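Local coordinates for putative oxidoreductase molybdopterin-binding subunit (Sulfolobus tokodaii, PDB 4ZOH), which binds a molybdenum cofactor carried on pterin cytosine dinucleotide and probably forms the catalytic subunit of an oxidoreductase of the xanthine dehydrogenase/aldehyde oxidase family, at residues Leu115-Lys120 with Leu125-Tyr130; Glu166-Leu171 with Phe249-His254; Glu58-Gly63 with Leu228-Leu233. One frame throughout, in Å; residues are numbered along the deposited sequence.

Overall arrangement
From the N terminus, the first segment met is 58-63, in a loop after strand 54-56. Contact 1 (115-120 with 125-130) then opens and closes at once, a short turn joining helix 111-114 to strand 129-138, nested inside the large loop that contact 3 closes. Contact 2 opens at 166-171. Next 228-233 closes contact 3, setting the hammerhead-region loop against helix 223-235. Only afterwards does 249-254 close contact 2, setting the approach to strand 170-174 against the end of helix 245-251, so contacts 2 and 3 cross. They also touch, Ala170 CB lying 3.6 Å from Leu228 CD2, whereas contact 1 stands about 12 Å from contact 3 between nearest atoms.

Contact 1 of 3, residues Leu115-Lys120 with Leu125-Tyr130; sequences LEDKVK and LSSNIY
The carboxylate of Asp117 and the amide of Asn128 lie alongside each other, running opposite ways with their planes 63° apart, beside the ST turn at Ser127 that leads into strand 129-138. Both carboxylate oxygens are met on their syn side: OD2 of Asp117 takes the hydroxyl of Ser127 on its syn lone pair, with OD2 to OG 2.7 Å, while OD1 receives the backbone N of Asn128 at 2.8 Å from 23° out of the plane. On the amide, ND2 of Asn128 donates almost within its own plane to Val119 O at 2.7 Å and also serves Ala114 O, while OD1 accepts from Val121 N.

In the ST turn, Ser127 OG lies anti to the backbone N (chi1 -172°), beside the carbonyl carbon, where it accepts from Ile129 N at 3.0 Å while giving its own proton to Asp117. Asp117 and Ser127 thus tie the loop after helix 111-114 to the point where the strand starts, and Asp117, with positive phi, is where the backbone departs from helical conformation.

At the outer margin Lys120 bends near its base and lays its CD 3.3 Å from Leu125 O; NZ makes a weak bond to Ser126 O and a long ion pair with Asp117 OD1. This is a surface contact, with an apolar patch at the other end, where Leu115 CB rests 3.9 Å from Ile129 CG1.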
# COMPACT_ATOMS: atom_id res chain seq x y z
N LEU A 115 0.08 -17.04 -45.79
CA LEU A 115 -0.77 -16.24 -46.67
C LEU A 115 -1.43 -17.07 -47.83
O LEU A 115 -2.34 -16.59 -48.46
CB LEU A 115 -0.07 -14.98 -47.22
CG LEU A 115 1.11 -15.01 -48.21
CD1 LEU A 115 0.65 -15.06 -49.68
CD2 LEU A 115 1.96 -13.77 -48.03
N GLU A 116 -0.98 -18.30 -48.06
CA GLU A 116 -1.66 -19.19 -49.00
C GLU A 116 -2.95 -19.78 -48.40
O GLU A 116 -3.65 -20.54 -49.07
CB GLU A 116 -0.75 -20.34 -49.41
CG GLU A 116 0.45 -20.02 -50.31
CD GLU A 116 1.39 -21.22 -50.36
OE1 GLU A 116 1.08 -22.27 -49.74
OE2 GLU A 116 2.45 -21.13 -50.99
N ASP A 117 -3.26 -19.50 -47.14
CA ASP A 117 -4.50 -20.02 -46.50
C ASP A 117 -4.69 -21.53 -46.59
O ASP A 117 -5.76 -22.01 -46.34
CB ASP A 117 -5.71 -19.24 -46.99
CG ASP A 117 -5.75 -17.87 -46.35
OD1 ASP A 117 -5.24 -17.76 -45.22
OD2 ASP A 117 -6.23 -16.88 -46.92
N LYS A 118 -3.62 -22.26 -46.87
CA LYS A 118 -3.61 -23.71 -46.85
C LYS A 118 -3.79 -24.25 -45.41
O LYS A 118 -4.51 -25.23 -45.22
CB LYS A 118 -2.31 -24.17 -47.55
CG LYS A 118 -2.17 -25.64 -47.90
CD LYS A 118 -1.41 -26.46 -46.85
CE LYS A 118 -1.40 -27.97 -47.17
NZ LYS A 118 -2.58 -28.79 -46.73
N VAL A 119 -3.19 -23.62 -44.38
CA VAL A 119 -3.43 -24.00 -42.98
C VAL A 119 -3.86 -22.75 -42.18
O VAL A 119 -3.10 -21.76 -42.15
CB VAL A 119 -2.15 -24.58 -42.34
CG1 VAL A 119 -2.35 -24.83 -40.85
CG2 VAL A 119 -1.66 -25.83 -43.09
N LYS A 120 -5.03 -22.79 -41.54
CA LYS A 120 -5.52 -21.60 -40.84
C LYS A 120 -4.87 -21.49 -39.46
O LYS A 120 -4.67 -22.50 -38.77
CB LYS A 120 -7.02 -21.61 -40.64
CG LYS A 120 -7.83 -21.76 -41.89
CD LYS A 120 -8.10 -20.43 -42.55
CE LYS A 120 -8.77 -20.68 -43.88
NZ LYS A 120 -8.67 -19.42 -44.66
N LEU A 125 -10.84 -18.39 -38.65
CA LEU A 125 -10.49 -17.29 -39.62
C LEU A 125 -10.94 -17.57 -41.05
O LEU A 125 -10.66 -18.64 -41.57
CB LEU A 125 -8.96 -17.02 -39.68
CG LEU A 125 -8.20 -16.49 -38.46
CD1 LEU A 125 -6.72 -16.83 -38.61
CD2 LEU A 125 -8.45 -14.99 -38.34
N SER A 126 -11.58 -16.59 -41.70
CA SER A 126 -11.70 -16.61 -43.18
C SER A 126 -10.34 -16.67 -43.94
O SER A 126 -10.27 -17.15 -45.08
CB SER A 126 -12.47 -15.40 -43.66
OG SER A 126 -11.86 -14.20 -43.20
N SER A 127 -9.27 -16.16 -43.31
CA SER A 127 -7.96 -15.91 -43.93
C SER A 127 -6.89 -15.57 -42.86
O SER A 127 -7.12 -14.77 -41.95
CB SER A 127 -8.01 -14.70 -44.83
OG SER A 127 -6.78 -14.61 -45.53
N ASN A 128 -5.73 -16.17 -43.01
CA ASN A 128 -4.55 -15.79 -42.25
C ASN A 128 -4.11 -14.34 -42.54
O ASN A 128 -3.43 -13.69 -41.72
CB ASN A 128 -3.45 -16.77 -42.56
CG ASN A 128 -3.70 -18.09 -41.95
OD1 ASN A 128 -4.44 -18.20 -40.98
ND2 ASN A 128 -3.00 -19.11 -42.44
N ILE A 129 -4.53 -13.82 -43.68
CA ILE A 129 -4.16 -12.48 -44.08
C ILE A 129 -5.04 -11.48 -43.38
O ILE A 129 -6.22 -11.29 -43.73
CB ILE A 129 -4.31 -12.25 -45.59
CG1 ILE A 129 -3.47 -13.25 -46.43
CG2 ILE A 129 -4.16 -10.77 -45.93
CD1 ILE A 129 -3.75 -13.11 -47.95
N TYR A 130 -4.44 -10.75 -42.45
CA TYR A 130 -5.12 -9.71 -41.67
C TYR A 130 -5.24 -8.40 -42.42
O TYR A 130 -6.17 -7.61 -42.17
CB TYR A 130 -4.34 -9.56 -40.36
CG TYR A 130 -4.87 -8.51 -39.41
CD1 TYR A 130 -5.64 -8.89 -38.28
CD2 TYR A 130 -4.63 -7.15 -39.65
CE1 TYR A 130 -6.14 -7.93 -37.44
CE2 TYR A 130 -5.16 -6.17 -38.83
CZ TYR A 130 -5.89 -6.57 -37.71
OH TYR A 130 -6.37 -5.60 -36.83

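Contact 2 of 3, residues Glu166-Leu171 with Phe249-His254; sequences ETRGAL and FISAGH
Arg168 is the residue of 166-171 that touches 249-254, meeting Ser251 and Ala252. Just before it, Thr167 turns its hydroxyl onto the carbonyl of the next residue: OG1 of Thr167 donates to Arg168 O at 2.8 Å, in the carbonyl plane and on a lone pair.

Arg168 then leaves the backbone with CG beside the backbone N, and a bend at its third torsion (chi3 -52°) swings the guanidinium against the end of helix 245-251. The methyl of Ala252 covers one face, its CB 3.4 Å above the plane and over its centre. NH1 of Arg168 comes obliquely to Ser251 OG at 2.9 Å; with an N-H...O angle of 122° this bond is weak, and OG has a further bond to Glu247 O. The stronger partners are carboxylates: NE pairs with Glu248 and NH2 with Glu224. Replacing Arg168 with a leucine would probably leave Glu248 and Glu224 without this shared positive mate, and the methyl of Ala252 without the flat group it rests on.

Beyond it, Gly169 and Ala170 carry the chain into strand 170-174. Within 249-254, His254 NE2 donates to Phe249 O at 2.7 Å, tying the chain after the helix back to its last turn.

The Arg168 side chain is buried and lies about 12 Å from the pterin cytosine dinucleotide. Its positive charge is probably balanced by two glutamates, from helices 245-251 and 223-235, which hold the group, while Ala252 adds cover on one face and Ser251 a weak bond.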
# COMPACT_ATOMS: atom_id res chain seq x y z
N GLU A 166 12.49 -4.77 -16.32
CA GLU A 166 11.29 -5.18 -15.57
C GLU A 166 10.24 -5.74 -16.57
O GLU A 166 9.81 -5.04 -17.53
CB GLU A 166 10.62 -4.01 -14.78
CG GLU A 166 9.47 -4.48 -13.86
CD GLU A 166 8.36 -3.47 -13.66
OE1 GLU A 166 7.53 -3.64 -12.73
OE2 GLU A 166 8.25 -2.46 -14.42
N THR A 167 9.81 -6.96 -16.30
CA THR A 167 8.65 -7.58 -17.02
C THR A 167 7.35 -6.85 -16.76
O THR A 167 7.31 -5.91 -15.99
CB THR A 167 8.41 -9.02 -16.63
OG1 THR A 167 8.03 -9.09 -15.26
CG2 THR A 167 9.70 -9.89 -16.82
N ARG A 168 6.32 -7.24 -17.52
CA ARG A 168 4.94 -6.87 -17.21
C ARG A 168 4.69 -7.25 -15.77
O ARG A 168 5.46 -8.02 -15.17
CB ARG A 168 3.96 -7.68 -18.13
CG ARG A 168 4.10 -7.27 -19.61
CD ARG A 168 3.50 -8.33 -20.55
NE ARG A 168 4.04 -9.65 -20.25
CZ ARG A 168 3.47 -10.81 -20.56
NH1 ARG A 168 4.09 -11.93 -20.18
NH2 ARG A 168 2.33 -10.85 -21.29
N GLY A 169 3.57 -6.77 -15.23
CA GLY A 169 3.17 -7.22 -13.87
C GLY A 169 2.01 -6.36 -13.48
O GLY A 169 1.85 -5.21 -14.00
N ALA A 170 1.22 -6.85 -12.55
CA ALA A 170 -0.00 -6.13 -12.22
C ALA A 170 -0.56 -6.61 -10.89
O ALA A 170 -0.19 -7.71 -10.39
CB ALA A 170 -1.06 -6.30 -13.30
N LEU A 171 -1.35 -5.70 -10.31
CA LEU A 171 -1.94 -5.92 -9.01
C LEU A 171 -3.37 -5.37 -9.05
O LEU A 171 -3.55 -4.19 -9.31
CB LEU A 171 -1.15 -5.19 -7.88
CG LEU A 171 -1.73 -5.24 -6.47
CD1 LEU A 171 -1.87 -6.68 -5.89
CD2 LEU A 171 -0.88 -4.34 -5.52
N PHE A 249 9.69 -13.79 -22.24
CA PHE A 249 10.31 -13.99 -23.56
C PHE A 249 9.37 -14.67 -24.53
O PHE A 249 9.29 -14.27 -25.65
CB PHE A 249 11.61 -14.82 -23.45
CG PHE A 249 12.82 -13.98 -23.21
CD1 PHE A 249 13.22 -13.05 -24.19
CD2 PHE A 249 13.55 -14.09 -22.02
CE1 PHE A 249 14.32 -12.23 -24.01
CE2 PHE A 249 14.67 -13.29 -21.84
CZ PHE A 249 15.07 -12.37 -22.82
N ILE A 250 8.62 -15.66 -24.02
CA ILE A 250 7.75 -16.49 -24.81
C ILE A 250 6.42 -15.80 -25.19
O ILE A 250 5.79 -16.12 -26.22
CB ILE A 250 7.67 -17.78 -24.00
CG1 ILE A 250 8.76 -18.71 -24.46
CG2 ILE A 250 6.29 -18.35 -23.82
CD1 ILE A 250 9.04 -19.76 -23.43
N SER A 251 6.01 -14.83 -24.39
CA SER A 251 4.68 -14.25 -24.58
C SER A 251 4.61 -12.77 -24.89
O SER A 251 3.53 -12.23 -25.14
CB SER A 251 3.82 -14.56 -23.33
OG SER A 251 4.43 -14.09 -22.14
N ALA A 252 5.72 -12.05 -24.80
CA ALA A 252 5.52 -10.59 -24.89
C ALA A 252 6.77 -9.90 -25.41
O ALA A 252 7.89 -10.45 -25.28
CB ALA A 252 5.08 -10.01 -23.57
N GLY A 253 6.53 -8.71 -25.96
CA GLY A 253 7.53 -7.83 -26.53
C GLY A 253 8.18 -8.26 -27.85
O GLY A 253 9.20 -7.66 -28.22
N HIS A 254 7.61 -9.24 -28.58
CA HIS A 254 8.07 -9.56 -29.96
C HIS A 254 7.74 -8.46 -30.93
O HIS A 254 6.64 -7.96 -30.92
CB HIS A 254 7.45 -10.87 -30.48
CG HIS A 254 7.82 -12.06 -29.67
ND1 HIS A 254 8.04 -13.30 -30.24
CD2 HIS A 254 8.03 -12.21 -28.34
CE1 HIS A 254 8.37 -14.17 -29.29
NE2 HIS A 254 8.38 -13.52 -28.12

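Contact 3 of 3, residues Glu58-Gly63 with Leu228-Leu233; sequences EDINPG and LAKLAL
Ile60 and Leu231 make the apolar part of the contact, crossing at about a right angle. CD1 of Ile60 does the touching: it lies 3.7 Å from Leu231 CG and 3.9 Å from Leu231 CD2. Ile60 CD1 also lies 3.9 Å from Lys230 CG, and so sits against two consecutive side chains of the helix. The first two torsions of Ile60, with CG1 beside the backbone N (chi1 -49°, chi2 -62°), together bring that methyl to the helix surface.

The remaining approach is van der Waals contact between a methylene and backbone oxygens. Lys230, its chain bent at three successive torsions, passes Ile60 head to tail and brings CE to 3.6 Å from Ile60 O and 3.9 Å from Asp59 O. The charged group of Asp59 is engaged elsewhere, OD1 with Lys50 and OD2 with Thr56 N.

In the fold, the contact sets a loop of the hammerhead region, following strand 54-56, against helix 223-235 of the molybdopterin-binding region. Ile60 also touches Phe198 of helix 188-199, against whose Leu199 Lys230 packs, while Leu228, Ala229 and Ala232 of helix 223-235 lie on strands 170-174 and 179-183.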
# COMPACT_ATOMS: atom_id res chain seq x y z
N GLU A 58 -12.83 -20.08 -19.71
CA GLU A 58 -14.32 -19.95 -19.60
C GLU A 58 -14.70 -19.00 -18.50
O GLU A 58 -15.72 -18.36 -18.58
CB GLU A 58 -15.01 -21.33 -19.33
CG GLU A 58 -14.77 -22.36 -20.45
CD GLU A 58 -15.43 -22.03 -21.82
OE1 GLU A 58 -16.18 -21.02 -21.99
OE2 GLU A 58 -15.19 -22.83 -22.77
N ASP A 59 -13.86 -18.90 -17.48
CA ASP A 59 -14.05 -17.93 -16.41
C ASP A 59 -13.78 -16.50 -16.83
O ASP A 59 -14.20 -15.58 -16.14
CB ASP A 59 -13.16 -18.28 -15.22
CG ASP A 59 -13.50 -19.62 -14.62
OD1 ASP A 59 -14.68 -19.86 -14.36
OD2 ASP A 59 -12.60 -20.42 -14.35
N ILE A 60 -13.09 -16.32 -17.95
CA ILE A 60 -12.68 -15.01 -18.40
C ILE A 60 -13.43 -14.48 -19.63
O ILE A 60 -13.87 -13.31 -19.68
CB ILE A 60 -11.15 -14.98 -18.65
CG1 ILE A 60 -10.37 -15.59 -17.43
CG2 ILE A 60 -10.67 -13.55 -18.93
CD1 ILE A 60 -10.54 -14.83 -16.12
N ASN A 61 -13.51 -15.29 -20.68
CA ASN A 61 -14.10 -14.81 -21.91
C ASN A 61 -14.88 -16.03 -22.56
O ASN A 61 -14.52 -16.49 -23.66
CB ASN A 61 -13.01 -14.15 -22.81
CG ASN A 61 -11.72 -14.97 -22.87
OD1 ASN A 61 -10.67 -14.57 -22.30
ND2 ASN A 61 -11.78 -16.14 -23.53
N PRO A 62 -15.91 -16.59 -21.83
CA PRO A 62 -16.68 -17.74 -22.35
C PRO A 62 -17.13 -17.47 -23.81
O PRO A 62 -17.51 -16.33 -24.16
CB PRO A 62 -17.88 -17.80 -21.40
CG PRO A 62 -18.06 -16.36 -20.91
CD PRO A 62 -16.60 -15.99 -20.67
N GLY A 63 -16.94 -18.45 -24.68
CA GLY A 63 -17.40 -18.27 -26.05
C GLY A 63 -16.36 -17.63 -26.93
O GLY A 63 -16.61 -17.45 -28.11
N LEU A 228 -6.58 -10.86 -15.08
CA LEU A 228 -6.35 -10.55 -13.66
C LEU A 228 -7.47 -9.65 -13.18
O LEU A 228 -8.01 -9.79 -12.08
CB LEU A 228 -4.98 -9.82 -13.48
CG LEU A 228 -4.59 -9.71 -12.02
CD1 LEU A 228 -4.23 -11.10 -11.45
CD2 LEU A 228 -3.39 -8.72 -11.90
N ALA A 229 -7.84 -8.71 -14.04
CA ALA A 229 -8.81 -7.75 -13.70
C ALA A 229 -10.23 -8.39 -13.49
O ALA A 229 -10.95 -8.08 -12.53
CB ALA A 229 -8.84 -6.72 -14.75
N LYS A 230 -10.56 -9.31 -14.39
CA LYS A 230 -11.80 -10.01 -14.36
C LYS A 230 -11.82 -10.95 -13.13
O LYS A 230 -12.78 -11.00 -12.42
CB LYS A 230 -11.90 -10.83 -15.66
CG LYS A 230 -13.03 -11.87 -15.61
CD LYS A 230 -14.34 -11.10 -15.83
CE LYS A 230 -15.29 -11.88 -16.74
NZ LYS A 230 -16.58 -11.74 -16.05
N LEU A 231 -10.77 -11.72 -12.91
CA LEU A 231 -10.63 -12.43 -11.66
C LEU A 231 -10.78 -11.62 -10.37
O LEU A 231 -11.37 -12.13 -9.38
CB LEU A 231 -9.35 -13.23 -11.62
CG LEU A 231 -9.28 -14.39 -12.62
CD1 LEU A 231 -7.87 -14.91 -12.64
CD2 LEU A 231 -10.27 -15.51 -12.25
N ALA A 232 -10.29 -10.36 -10.37
CA ALA A 232 -10.36 -9.56 -9.16
C ALA A 232 -11.81 -9.27 -8.83
O ALA A 232 -12.13 -9.26 -7.65
CB ALA A 232 -9.55 -8.25 -9.26
N LEU A 233 -12.67 -8.99 -9.84
CA LEU A 233 -14.12 -8.85 -9.61
C LEU A 233 -14.76 -10.05 -8.90
O LEU A 233 -15.62 -9.90 -8.04
CB LEU A 233 -14.91 -8.57 -10.90
CG LEU A 233 -14.36 -7.48 -11.81
CD1 LEU A 233 -15.36 -7.26 -12.91
CD2 LEU A 233 -14.01 -6.21 -11.08